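Local coordinates for phosphatidylinositol transfer protein SFH5 (Saccharomyces cerevisiae, PDB 6W32) that binds and transfers phosphatidylinositol, regulates phosphatidylinositol 4,5-bisphosphate homeostasis at the plasma membrane, and binds heme b, at residues A128-G139 / S174-Y185. Numbering follows the deposited sequence.
With HEM (protoporphyrin IX containing Fe), chain D.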
ATOM      1  N   ALA A 128       1.958 -16.148   6.028  1.00 52.43           N
ATOM      2  CA  ALA A 128       2.981 -15.150   5.730  1.00 49.18           C
ATOM      3  C   ALA A 128       2.449 -14.137   4.740  1.00 58.28           C
ATOM      4  O   ALA A 128       1.884 -14.504   3.707  1.00 62.69           O
ATOM      5  CB  ALA A 128       4.236 -15.780   5.155  1.00 50.23           C
ATOM      6  N   ASN A 129       2.617 -12.860   5.067  1.00 53.78           N
ATOM      7  CA  ASN A 129       2.273 -11.762   4.181  1.00 50.98           C
ATOM      8  C   ASN A 129       0.806 -11.768   3.845  1.00 51.50           C
ATOM      9  O   ASN A 129       0.385 -11.217   2.816  1.00 52.60           O
ATOM     10  CB  ASN A 129       3.131 -11.787   2.921  1.00 51.82           C
ATOM     11  CG  ASN A 129       4.606 -11.869   3.250  1.00 56.89           C
ATOM     12  OD1 ASN A 129       5.125 -11.056   4.035  1.00 52.92           O
ATOM     13  ND2 ASN A 129       5.288 -12.877   2.691  1.00 61.22           N
ATOM     14  N   LYS A 130       0.020 -12.390   4.714  1.00 48.15           N
ATOM     15  CA  LYS A 130      -1.424 -12.201   4.698  1.00 51.46           C
ATOM     16  C   LYS A 130      -1.947 -11.883   6.094  1.00 47.45           C
ATOM     17  O   LYS A 130      -3.121 -12.122   6.375  1.00 44.16           O
ATOM     18  CB  LYS A 130      -2.133 -13.424   4.114  1.00 49.93           C
ATOM     19  CG  LYS A 130      -1.663 -13.838   2.729  1.00 42.78           C
ATOM     20  CD  LYS A 130      -2.741 -14.611   2.062  1.00 41.83           C
ATOM     21  CE  LYS A 130      -2.162 -15.647   1.110  1.00 46.81           C
ATOM     22  NZ  LYS A 130      -3.222 -16.527   0.568  1.00 40.86           N
ATOM     23  N   LYS A 131      -1.087 -11.357   6.966  1.00 47.71           N
ATOM     24  CA  LYS A 131      -1.464 -10.869   8.284  1.00 51.21           C
ATOM     25  C   LYS A 131      -1.982  -9.429   8.264  1.00 48.78           C
ATOM     26  O   LYS A 131      -2.921  -9.099   8.988  1.00 50.85           O
ATOM     27  CB  LYS A 131      -0.270 -10.962   9.228  1.00 58.22           C
ATOM     28  CG  LYS A 131       0.401 -12.320   9.271  1.00 54.44           C
ATOM     29  CD  LYS A 131       1.787 -12.173   9.899  1.00 54.11           C
ATOM     30  CE  LYS A 131       2.310 -13.500  10.390  1.00 58.27           C
ATOM     31  NZ  LYS A 131       3.539 -13.311  11.175  1.00 60.22           N
ATOM     32  N   ALA A 132      -1.400  -8.550   7.467  1.00 49.28           N
ATOM     33  CA  ALA A 132      -1.938  -7.203   7.292  1.00 44.59           C
ATOM     34  C   ALA A 132      -2.755  -7.166   6.011  1.00 46.05           C
ATOM     35  O   ALA A 132      -2.224  -7.433   4.930  1.00 52.76           O
ATOM     36  CB  ALA A 132      -0.818  -6.166   7.238  1.00 40.02           C
ATOM     37  N   VAL A 133      -4.034  -6.835   6.123  1.00 45.44           N
ATOM     38  CA  VAL A 133      -4.948  -6.779   4.989  1.00 44.69           C
ATOM     39  C   VAL A 133      -5.644  -5.431   5.006  1.00 46.58           C
ATOM     40  O   VAL A 133      -6.011  -4.942   6.085  1.00 50.02           O
ATOM     41  CB  VAL A 133      -5.994  -7.923   5.061  1.00 45.17           C
ATOM     42  CG1 VAL A 133      -6.784  -8.028   3.778  1.00 45.62           C
ATOM     43  CG2 VAL A 133      -5.340  -9.257   5.341  1.00 45.44           C
ATOM     44  N   THR A 134      -5.852  -4.827   3.831  1.00 45.47           N
ATOM     45  CA  THR A 134      -6.815  -3.722   3.756  1.00 53.40           C
ATOM     46  C   THR A 134      -7.967  -4.115   2.849  1.00 50.78           C
ATOM     47  O   THR A 134      -7.818  -4.944   1.946  1.00 52.02           O
ATOM     48  CB  THR A 134      -6.240  -2.378   3.257  1.00 41.96           C
ATOM     49  OG1 THR A 134      -6.052  -2.416   1.837  1.00 51.71           O
ATOM     50  CG2 THR A 134      -4.958  -2.042   3.914  1.00 45.37           C
ATOM     51  N   TRP A 135      -9.112  -3.495   3.080  1.00 46.38           N
ATOM     52  CA  TRP A 135     -10.330  -3.911   2.418  1.00 48.62           C
ATOM     53  C   TRP A 135     -11.058  -2.679   1.908  1.00 47.72           C
ATOM     54  O   TRP A 135     -11.316  -1.753   2.675  1.00 46.58           O
ATOM     55  CB  TRP A 135     -11.249  -4.673   3.377  1.00 49.92           C
ATOM     56  CG  TRP A 135     -10.701  -5.846   4.162  1.00 49.74           C
ATOM     57  CD1 TRP A 135      -9.707  -5.844   5.118  1.00 47.66           C
ATOM     58  CD2 TRP A 135     -11.199  -7.184   4.105  1.00 45.25           C
ATOM     59  NE1 TRP A 135      -9.557  -7.122   5.643  1.00 46.22           N
ATOM     60  CE2 TRP A 135     -10.458  -7.954   5.029  1.00 45.83           C
ATOM     61  CE3 TRP A 135     -12.199  -7.801   3.357  1.00 44.33           C
ATOM     62  CZ2 TRP A 135     -10.689  -9.310   5.216  1.00 48.64           C
ATOM     63  CZ3 TRP A 135     -12.433  -9.132   3.537  1.00 49.92           C
ATOM     64  CH2 TRP A 135     -11.675  -9.888   4.463  1.00 51.34           C
ATOM     65  N   ASN A 136     -11.439  -2.687   0.642  1.00 43.47           N
ATOM     66  CA  ASN A 136     -12.258  -1.624   0.088  1.00 46.15           C
ATOM     67  C   ASN A 136     -13.632  -2.185  -0.238  1.00 48.36           C
ATOM     68  O   ASN A 136     -13.749  -3.138  -1.010  1.00 51.07           O
ATOM     69  CB  ASN A 136     -11.609  -1.017  -1.151  1.00 50.09           C
ATOM     70  CG  ASN A 136     -10.262  -0.426  -0.853  1.00 45.88           C
ATOM     71  OD1 ASN A 136      -9.223  -1.052  -1.113  1.00 50.17           O
ATOM     72  ND2 ASN A 136     -10.260   0.766  -0.274  1.00 45.57           N
ATOM     73  N   LEU A 137     -14.664  -1.625   0.380  1.00 48.86           N
ATOM     74  CA  LEU A 137     -16.014  -2.119   0.153  1.00 47.14           C
ATOM     75  C   LEU A 137     -16.648  -1.332  -0.981  1.00 44.37           C
ATOM     76  O   LEU A 137     -17.719  -0.742  -0.849  1.00 47.04           O
ATOM     77  CB  LEU A 137     -16.835  -2.045   1.434  1.00 46.19           C
ATOM     78  CG  LEU A 137     -16.103  -2.760   2.555  1.00 45.11           C
ATOM     79  CD1 LEU A 137     -16.841  -2.649   3.843  1.00 45.90           C
ATOM     80  CD2 LEU A 137     -15.902  -4.204   2.163  1.00 48.81           C
ATOM     81  N   TYR A 138     -15.944  -1.348  -2.111  1.00 40.32           N
ATOM     82  CA  TYR A 138     -16.316  -0.483  -3.223  1.00 47.86           C
ATOM     83  C   TYR A 138     -17.714  -0.787  -3.760  1.00 47.37           C
ATOM     84  O   TYR A 138     -18.405   0.120  -4.230  1.00 53.41           O
ATOM     85  CB  TYR A 138     -15.276  -0.594  -4.331  1.00 48.73           C
ATOM     86  CG  TYR A 138     -13.989   0.157  -4.052  1.00 48.03           C
ATOM     87  CD1 TYR A 138     -13.957   1.269  -3.218  1.00 47.47           C
ATOM     88  CD2 TYR A 138     -12.798  -0.241  -4.638  1.00 48.06           C
ATOM     89  CE1 TYR A 138     -12.753   1.946  -2.979  1.00 44.71           C
ATOM     90  CE2 TYR A 138     -11.608   0.446  -4.407  1.00 44.39           C
ATOM     91  CZ  TYR A 138     -11.595   1.523  -3.590  1.00 41.62           C
ATOM     92  OH  TYR A 138     -10.397   2.146  -3.392  1.00 43.22           O
ATOM     93  N   GLY A 139     -18.173  -2.025  -3.657  1.00 48.66           N
ATOM     94  CA  GLY A 139     -19.517  -2.339  -4.123  1.00 52.28           C
ATOM     95  C   GLY A 139     -20.607  -1.529  -3.450  1.00 53.29           C
ATOM     96  O   GLY A 139     -21.644  -1.249  -4.055  1.00 59.65           O
ATOM     97  N   SER A 174      10.255 -11.866   7.610  1.00 64.02           N
ATOM     98  CA  SER A 174      10.061 -12.581   6.359  1.00 62.25           C
ATOM     99  C   SER A 174       8.610 -12.989   6.145  1.00 62.42           C
ATOM    100  O   SER A 174       8.235 -13.317   5.008  1.00 58.92           O
ATOM    101  CB  SER A 174      10.961 -13.807   6.327  1.00 57.61           C
ATOM    102  OG  SER A 174      11.058 -14.341   7.641  1.00 77.35           O
ATOM    103  N   ASP A 175       7.791 -12.948   7.203  1.00 59.41           N
ATOM    104  CA  ASP A 175       6.376 -13.289   7.146  1.00 59.50           C
ATOM    105  C   ASP A 175       5.446 -12.079   7.275  1.00 61.48           C
ATOM    106  O   ASP A 175       4.223 -12.263   7.340  1.00 56.78           O
ATOM    107  CB  ASP A 175       6.035 -14.328   8.234  1.00 56.17           C
ATOM    108  CG  ASP A 175       6.206 -13.791   9.667  1.00 60.59           C
ATOM    109  OD1 ASP A 175       6.823 -12.720   9.840  1.00 62.22           O
ATOM    110  OD2 ASP A 175       5.718 -14.442  10.630  1.00 59.34           O
ATOM    111  N   ASN A 176       5.979 -10.854   7.396  1.00 59.17           N
ATOM    112  CA  ASN A 176       5.107  -9.688   7.510  1.00 56.56           C
ATOM    113  C   ASN A 176       5.708  -8.436   6.873  1.00 54.88           C
ATOM    114  O   ASN A 176       5.538  -7.331   7.395  1.00 53.61           O
ATOM    115  CB  ASN A 176       4.738  -9.396   8.962  1.00 58.55           C
ATOM    116  CG  ASN A 176       3.474  -8.587   9.069  1.00 56.30           C
ATOM    117  OD1 ASN A 176       2.472  -8.895   8.394  1.00 53.27           O
ATOM    118  ND2 ASN A 176       3.523  -7.509   9.861  1.00 49.50           N
ATOM    119  N   ASN A 177       6.442  -8.583   5.771  1.00 53.29           N
ATOM    120  CA  ASN A 177       6.963  -7.426   5.049  1.00 50.16           C
ATOM    121  C   ASN A 177       6.235  -7.185   3.731  1.00 50.55           C
ATOM    122  O   ASN A 177       6.796  -6.565   2.824  1.00 52.89           O
ATOM    123  CB  ASN A 177       8.469  -7.565   4.800  1.00 52.13           C
ATOM    124  CG  ASN A 177       8.835  -8.903   4.198  1.00 52.60           C
ATOM    125  OD1 ASN A 177       7.981  -9.771   4.071  1.00 59.87           O
ATOM    126  ND2 ASN A 177      10.105  -9.096   3.865  1.00 52.08           N
ATOM    127  N   TYR A 178       5.011  -7.678   3.591  1.00 47.00           N
ATOM    128  CA  TYR A 178       4.164  -7.346   2.460  1.00 44.96           C
ATOM    129  C   TYR A 178       2.737  -7.302   2.971  1.00 49.46           C
ATOM    130  O   TYR A 178       2.442  -7.762   4.075  1.00 53.80           O
ATOM    131  CB  TYR A 178       4.242  -8.365   1.321  1.00 46.62           C
ATOM    132  CG  TYR A 178       5.520  -8.413   0.508  1.00 43.19           C
ATOM    133  CD1 TYR A 178       6.662  -8.984   1.015  1.00 39.97           C
ATOM    134  CD2 TYR A 178       5.547  -7.954  -0.801  1.00 42.31           C
ATOM    135  CE1 TYR A 178       7.807  -9.060   0.251  1.00 41.56           C
ATOM    136  CE2 TYR A 178       6.689  -8.022  -1.563  1.00 36.55           C
ATOM    137  CZ  TYR A 178       7.811  -8.571  -1.034  1.00 38.15           C
ATOM    138  OH  TYR A 178       8.972  -8.644  -1.775  1.00 42.84           O
ATOM    139  N   MET A 179       1.839  -6.798   2.133  1.00 47.73           N
ATOM    140  CA  MET A 179       0.449  -6.553   2.493  1.00 44.03           C
ATOM    141  C   MET A 179      -0.462  -7.397   1.608  1.00 45.90           C
ATOM    142  O   MET A 179      -0.061  -7.876   0.545  1.00 46.53           O
ATOM    143  CB  MET A 179       0.124  -5.071   2.316  1.00 49.28           C
ATOM    144  CG  MET A 179      -1.192  -4.542   2.882  1.00 53.54           C
ATOM    145  SD  MET A 179      -1.131  -2.723   2.781  1.00 63.88           S
ATOM    146  CE  MET A 179      -0.511  -2.664   1.110  1.00 58.20           C
ATOM    147  N   THR A 180      -1.697  -7.581   2.046  1.00 43.19           N
ATOM    148  CA  THR A 180      -2.712  -8.195   1.210  1.00 45.67           C
ATOM    149  C   THR A 180      -3.908  -7.256   1.162  1.00 45.82           C
ATOM    150  O   THR A 180      -4.100  -6.441   2.072  1.00 51.84           O
ATOM    151  CB  THR A 180      -3.057  -9.590   1.731  1.00 45.98           C
ATOM    152  OG1 THR A 180      -1.893 -10.424   1.589  1.00 46.32           O
ATOM    153  CG2 THR A 180      -4.228 -10.209   0.979  1.00 39.70           C
ATOM    154  N   GLN A 181      -4.671  -7.316   0.070  1.00 37.85           N
ATOM    155  CA  GLN A 181      -5.732  -6.355  -0.151  1.00 38.34           C
ATOM    156  C   GLN A 181      -6.941  -7.077  -0.700  1.00 38.55           C
ATOM    157  O   GLN A 181      -6.788  -7.982  -1.516  1.00 45.98           O
ATOM    158  CB  GLN A 181      -5.271  -5.248  -1.113  1.00 42.00           C
ATOM    159  CG  GLN A 181      -4.179  -4.367  -0.516  1.00 44.53           C
ATOM    160  CD  GLN A 181      -3.527  -3.435  -1.517  1.00 42.08           C
ATOM    161  OE1 GLN A 181      -2.326  -3.153  -1.432  1.00 41.13           O
ATOM    162  NE2 GLN A 181      -4.311  -2.946  -2.464  1.00 40.01           N
ATOM    163  N   VAL A 182      -8.134  -6.713  -0.241  1.00 34.56           N
ATOM    164  CA  VAL A 182      -9.359  -7.247  -0.817  1.00 42.35           C
ATOM    165  C   VAL A 182     -10.212  -6.094  -1.308  1.00 40.62           C
ATOM    166  O   VAL A 182     -10.373  -5.093  -0.602  1.00 43.08           O
ATOM    167  CB  VAL A 182     -10.175  -8.113   0.175  1.00 45.48           C
ATOM    168  CG1 VAL A 182     -11.601  -8.384  -0.360  1.00 38.28           C
ATOM    169  CG2 VAL A 182      -9.513  -9.405   0.395  1.00 46.02           C
ATOM    170  N   HIS A 183     -10.777  -6.253  -2.500  1.00 37.01           N
ATOM    171  CA  HIS A 183     -11.907  -5.461  -2.950  1.00 43.84           C
ATOM    172  C   HIS A 183     -13.157  -6.322  -2.876  1.00 51.22           C
ATOM    173  O   HIS A 183     -13.122  -7.519  -3.212  1.00 51.53           O
ATOM    174  CB  HIS A 183     -11.717  -4.960  -4.377  1.00 44.08           C
ATOM    175  CG  HIS A 183     -10.674  -3.900  -4.500  1.00 45.40           C
ATOM    176  ND1 HIS A 183     -10.456  -3.198  -5.665  1.00 43.12           N
ATOM    177  CD2 HIS A 183      -9.781  -3.425  -3.598  1.00 44.19           C
ATOM    178  CE1 HIS A 183      -9.478  -2.330  -5.472  1.00 44.32           C
ATOM    179  NE2 HIS A 183      -9.042  -2.459  -4.231  1.00 43.83           N
ATOM    180  N   ASP A 184     -14.195  -5.750  -2.286  1.00 46.67           N
ATOM    181  CA  ASP A 184     -15.506  -6.341  -2.340  1.00 50.75           C
ATOM    182  C   ASP A 184     -16.280  -5.479  -3.300  1.00 48.27           C
ATOM    183  O   ASP A 184     -16.518  -4.297  -3.056  1.00 51.00           O
ATOM    184  CB  ASP A 184     -16.164  -6.327  -0.961  1.00 50.83           C
ATOM    185  CG  ASP A 184     -17.545  -6.952  -0.969  1.00 51.95           C
ATOM    186  OD1 ASP A 184     -17.992  -7.398  -2.046  1.00 45.26           O
ATOM    187  OD2 ASP A 184     -18.185  -6.996   0.103  1.00 47.72           O
ATOM    188  N   TYR A 185     -16.675  -6.092  -4.401  1.00 44.70           N
ATOM    189  CA  TYR A 185     -17.538  -5.448  -5.363  1.00 43.69           C
ATOM    190  C   TYR A 185     -18.963  -5.959  -5.291  1.00 49.19           C
ATOM    191  O   TYR A 185     -19.696  -5.859  -6.288  1.00 51.32           O
ATOM    192  CB  TYR A 185     -16.964  -5.664  -6.753  1.00 47.52           C
ATOM    193  CG  TYR A 185     -15.634  -4.991  -6.938  1.00 47.23           C
ATOM    194  CD1 TYR A 185     -15.538  -3.613  -6.900  1.00 47.60           C
ATOM    195  CD2 TYR A 185     -14.484  -5.719  -7.180  1.00 43.80           C
ATOM    196  CE1 TYR A 185     -14.335  -2.975  -7.066  1.00 48.05           C
ATOM    197  CE2 TYR A 185     -13.280  -5.089  -7.366  1.00 48.15           C
ATOM    198  CZ  TYR A 185     -13.215  -3.701  -7.314  1.00 49.49           C
ATOM    199  OH  TYR A 185     -12.026  -3.027  -7.478  1.00 48.91           O
TER
HETATM  200  CHA HEM D 301      -8.476  -1.268  -9.130  1.00 52.04           C
HETATM  201  CHB HEM D 301     -12.517   1.037  -7.960  1.00 50.11           C
HETATM  202  CHC HEM D 301     -15.079  -2.376 -10.232  1.00 48.15           C
HETATM  203  CHD HEM D 301     -11.016  -4.961 -10.980  1.00 43.55           C
HETATM  204  C1A HEM D 301      -9.365  -0.361  -8.616  1.00 50.88           C
HETATM  205  C2A HEM D 301      -8.964   0.839  -7.944  1.00 46.50           C
HETATM  206  C3A HEM D 301     -10.080   1.527  -7.632  1.00 48.65           C
HETATM  207  C4A HEM D 301     -11.202   0.726  -8.095  1.00 46.92           C
HETATM  208  CMA HEM D 301     -10.271   2.877  -6.897  1.00 41.29           C
HETATM  209  CAA HEM D 301      -7.466   1.152  -7.797  1.00 44.41           C
HETATM  210  CBA HEM D 301      -6.830   1.008  -6.434  1.00 42.80           C
HETATM  211  CGA HEM D 301      -7.650   0.425  -5.347  1.00 45.79           C
HETATM  212  O1A HEM D 301      -8.543   1.222  -4.916  1.00 50.90           O
HETATM  213  O2A HEM D 301      -6.921  -0.245  -4.543  1.00 45.65           O
HETATM  214  C1B HEM D 301     -13.555   0.352  -8.520  1.00 47.66           C
HETATM  215  C2B HEM D 301     -14.927   0.774  -8.486  1.00 47.62           C
HETATM  216  C3B HEM D 301     -15.650  -0.158  -9.112  1.00 52.75           C
HETATM  217  C4B HEM D 301     -14.746  -1.213  -9.568  1.00 54.80           C
HETATM  218  CMB HEM D 301     -15.399   2.080  -7.814  1.00 56.58           C
HETATM  219  CAB HEM D 301     -17.182  -0.153  -9.304  1.00 54.14           C
HETATM  220  CBB HEM D 301     -17.736  -0.323 -10.490  1.00 61.44           C
HETATM  221  C1C HEM D 301     -14.245  -3.402 -10.637  1.00 50.77           C
HETATM  222  C2C HEM D 301     -14.591  -4.659 -11.340  1.00 53.49           C
HETATM  223  C3C HEM D 301     -13.454  -5.363 -11.542  1.00 50.13           C
HETATM  224  C4C HEM D 301     -12.352  -4.598 -10.978  1.00 48.51           C
HETATM  225  CMC HEM D 301     -16.014  -5.110 -11.765  1.00 47.60           C
HETATM  226  CAC HEM D 301     -13.329  -6.753 -12.225  1.00 56.98           C
HETATM  227  CBC HEM D 301     -12.533  -7.723 -11.719  1.00 48.62           C
HETATM  228  C1D HEM D 301      -9.943  -4.199 -10.606  1.00 47.15           C
HETATM  229  C2D HEM D 301      -8.548  -4.524 -10.789  1.00 46.26           C
HETATM  230  C3D HEM D 301      -7.781  -3.326 -10.221  1.00 44.33           C
HETATM  231  C4D HEM D 301      -8.783  -2.432  -9.753  1.00 44.67           C
HETATM  232  CMD HEM D 301      -7.922  -5.777 -11.407  1.00 44.31           C
HETATM  233  CAD HEM D 301      -6.277  -3.068 -10.074  1.00 38.12           C
HETATM  234  CBD HEM D 301      -5.952  -3.201  -8.582  1.00 37.27           C
HETATM  235  CGD HEM D 301      -4.460  -3.069  -8.408  1.00 40.15           C
HETATM  236  O1D HEM D 301      -3.995  -2.994  -7.223  1.00 40.94           O
HETATM  237  O2D HEM D 301      -3.779  -2.776  -9.449  1.00 30.80           O
HETATM  238  NA  HEM D 301     -10.727  -0.401  -8.710  1.00 48.39           N
HETATM  239  NB  HEM D 301     -13.477  -0.854  -9.184  1.00 53.57           N
HETATM  240  NC  HEM D 301     -12.906  -3.439 -10.472  1.00 47.56           N
HETATM  241  ND  HEM D 301     -10.039  -2.933 -10.000  1.00 48.78           N
HETATM  242 FE   HEM D 301     -11.800  -1.961  -9.497  1.00 53.17          FE
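Strands 132-136 and 179-184 run parallel, their axes 4.6 Å apart, and pair Val-133 with Thr-180 through Asn-136 with His-183. Thr-180 N bonds to Ala-132 O, Thr-134 bridges Thr-180 O and Val-182 N, and Asn-136 bridges Val-182 O and Asp-184 N. Past the end of strand 132-136, Gly-139 N donates to Asp-184 O; ahead of both strands, Asn-129 N donates to Asp-175 O. The hydroxyl of Thr-180, set anti to its own carbonyl carbon (chi1 -65°), reaches back to the loop and donates, in the carbonyl plane, to a lone pair of Asn-129 O (OG1 to O, 2.7 Å). An extended Lys-131 side chain reaches Asp-175, forming a salt bridge from above the carboxylate plane. On the face bearing Trp-135, Val-182 CB lies 3.8 Å from Trp-135 CE3, over the rim of the indole.

His-183 projects from the other face, and Tyr-138 and Tyr-185, just past the strand ends, join it at the heme. Tyr-138 turns its ring edge to the face of His-183 in a T-shaped pair, planes at 72°, while Asn-136 CB sits over the centre of the tyrosine ring. Tyr-138 OH donates to heme O1A (2.6 Å), and His-183 NE2 makes a weak bond to O2A of the same propionate. Tyr-185 OH, 2.3 Å from the heme iron, is the proximal ligand. With Arg-158 and Lys-219 also hydrogen-bonded to the heme, the C-terminal ends of these two inner, parallel strands of the CRAL-TRIO (Sec14-like) sheet form part of a tyrosine-ligated heme pocket.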